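Local coordinates for alkyl hydroperoxide reductase/ Thiol specific antioxidant/ Mal allergen (Burkholderia ambifaria, PDB 5ENU), which probably reduces hydrogen peroxide and organic hydroperoxides as a thiol-dependent peroxiredoxin of the AhpC/TSA family, at residues G36-L41 with S156-L161. Residues are numbered along the deposited sequence; the frame is centred on the assembly and turned at random.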
loop_
_atom_site.group_PDB
_atom_site.type_symbol
_atom_site.label_atom_id
_atom_site.label_comp_id
_atom_site.label_asym_id
_atom_site.label_seq_id
_atom_site.Cartn_x
_atom_site.Cartn_y
_atom_site.Cartn_z
ATOM N N GLY A 36 7.089 6.112 -14.626
ATOM C CA GLY A 36 7.803 7.373 -14.562
ATOM C C GLY A 36 7.830 8.015 -13.192
ATOM O O GLY A 36 8.505 9.047 -13.022
ATOM N N ARG A 37 7.111 7.443 -12.217
ATOM C CA ARG A 37 7.134 7.902 -10.837
ATOM C C ARG A 37 7.455 6.722 -9.939
ATOM O O ARG A 37 7.141 5.574 -10.261
ATOM C CB ARG A 37 5.761 8.440 -10.392
ATOM C CG ARG A 37 5.388 9.801 -10.958
ATOM C CD ARG A 37 4.015 10.253 -10.475
ATOM N NE ARG A 37 2.931 9.544 -11.146
ATOM C CZ ARG A 37 1.650 9.637 -10.798
ATOM N NH1 ARG A 37 1.294 10.408 -9.782
ATOM N NH2 ARG A 37 0.726 8.959 -11.464
ATOM N N LYS A 38 8.094 7.007 -8.813
ATOM C CA LYS A 38 8.193 5.993 -7.779
ATOM C C LYS A 38 6.826 5.826 -7.124
ATOM O O LYS A 38 6.038 6.774 -7.034
ATOM C CB LYS A 38 9.214 6.440 -6.734
ATOM C CG LYS A 38 10.617 6.770 -7.327
ATOM C CD LYS A 38 11.435 7.632 -6.364
ATOM C CE LYS A 38 12.696 8.168 -7.005
ATOM N NZ LYS A 38 13.497 9.014 -6.074
ATOM N N LEU A 39 6.544 4.605 -6.683
ATOM C CA LEU A 39 5.285 4.276 -6.017
ATOM C C LEU A 39 5.579 3.609 -4.681
ATOM O O LEU A 39 6.252 2.572 -4.635
ATOM C CB LEU A 39 4.421 3.356 -6.881
ATOM C CG LEU A 39 3.187 2.784 -6.173
ATOM C CD1 LEU A 39 2.250 3.913 -5.741
ATOM C CD2 LEU A 39 2.452 1.802 -7.060
ATOM N N VAL A 40 5.088 4.214 -3.605
ATOM C CA VAL A 40 5.023 3.580 -2.299
ATOM C C VAL A 40 3.617 3.004 -2.193
ATOM O O VAL A 40 2.638 3.760 -2.095
ATOM C CB VAL A 40 5.292 4.587 -1.169
ATOM C CG1 VAL A 40 5.036 3.939 0.199
ATOM C CG2 VAL A 40 6.709 5.152 -1.271
ATOM N N LEU A 41 3.504 1.682 -2.244
ATOM C CA LEU A 41 2.221 1.001 -2.127
ATOM C C LEU A 41 2.205 0.388 -0.733
ATOM O O LEU A 41 2.966 -0.548 -0.467
ATOM C CB LEU A 41 2.116 -0.072 -3.204
ATOM C CG LEU A 41 0.745 -0.722 -3.365
ATOM C CD1 LEU A 41 -0.272 0.317 -3.860
ATOM C CD2 LEU A 41 0.823 -1.931 -4.319
ATOM N N SER A 156 13.414 7.671 3.434
ATOM C CA SER A 156 14.846 7.541 3.185
ATOM C C SER A 156 15.105 6.654 1.974
ATOM O O SER A 156 15.924 6.983 1.113
ATOM C CB SER A 156 15.547 6.979 4.423
ATOM O OG SER A 156 15.440 7.864 5.524
ATOM N N ALA A 157 14.387 5.534 1.871
ATOM C CA ALA A 157 14.595 4.636 0.741
ATOM C C ALA A 157 14.202 5.304 -0.575
ATOM O O ALA A 157 14.929 5.197 -1.571
ATOM C CB ALA A 157 13.808 3.341 0.974
ATOM N N VAL A 158 13.073 6.023 -0.587
ATOM C CA VAL A 158 12.649 6.761 -1.774
ATOM C C VAL A 158 13.727 7.753 -2.199
ATOM O O VAL A 158 14.062 7.875 -3.388
ATOM C CB VAL A 158 11.306 7.467 -1.503
ATOM C CG1 VAL A 158 11.034 8.578 -2.522
ATOM C CG2 VAL A 158 10.142 6.446 -1.503
ATOM N N GLN A 159 14.282 8.486 -1.229
ATOM C CA GLN A 159 15.258 9.523 -1.557
ATOM C C GLN A 159 16.561 8.940 -2.087
ATOM O O GLN A 159 17.265 9.601 -2.855
ATOM C CB GLN A 159 15.508 10.403 -0.333
ATOM C CG GLN A 159 14.314 11.290 0.010
ATOM C CD GLN A 159 14.442 11.958 1.349
ATOM O OE1 GLN A 159 15.072 11.436 2.257
ATOM N NE2 GLN A 159 13.822 13.115 1.486
ATOM N N ALA A 160 16.916 7.734 -1.668
ATOM C CA ALA A 160 18.177 7.128 -2.058
ATOM C C ALA A 160 18.105 6.352 -3.366
ATOM O O ALA A 160 19.150 5.903 -3.842
ATOM C CB ALA A 160 18.670 6.170 -0.971
ATOM N N LEU A 161 16.925 6.171 -3.956
ATOM C CA LEU A 161 16.840 5.399 -5.195
ATOM C C LEU A 161 17.648 6.064 -6.307
ATOM O O LEU A 161 17.682 7.299 -6.414
ATOM C CB LEU A 161 15.404 5.229 -5.656
ATOM C CG LEU A 161 14.558 4.131 -5.032
ATOM C CD1 LEU A 161 13.216 4.080 -5.731
ATOM C CD2 LEU A 161 15.222 2.739 -5.060
ATOM O OXT LEU A 161 18.291 5.378 -7.120
#
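With CG turned anti to its own carbonyl carbon (chi1 -55°) and the rest of the chain extended, K38 leaves the start of strand 38-43 as an almost straight rod that ends at V158 in the last turn of helix 150-160. There K38 NZ donates to V158 O over 3.0 Å, meeting the carbonyl at a C=O...N angle of 148° and tilted 31° from its plane. A carbonyl at the C-terminal end of a helix commonly lacks a full main-chain partner; V158 O receives a weak bond from L161 N, and the lysine adds a second, probably charge-assisted one. K38 NZ has its stronger partner in A69 O, just before strand 71-77, so the ammonium group joins the helix end to that loop. The arrangement illustrates how the thioredoxin fold of peroxiredoxins seats its C-terminal helix against the central mixed sheet, in which strand 38-43 lies between strands 71-77 and 120-132. The lysine's methylenes are used as well: K38 CD lies 4.0 Å from V158 CG1, while the L161 side chain runs past that of K38 in the opposite sense, its CD1 4.0 Å from the same K38 CD. Deeper in, the side chains of V40 and V158 meet nearly perpendicular to each other, V40 CG2 to V158 CG2 being 3.7 Å. L131 of the neighbouring strand packs against both V158 and L161.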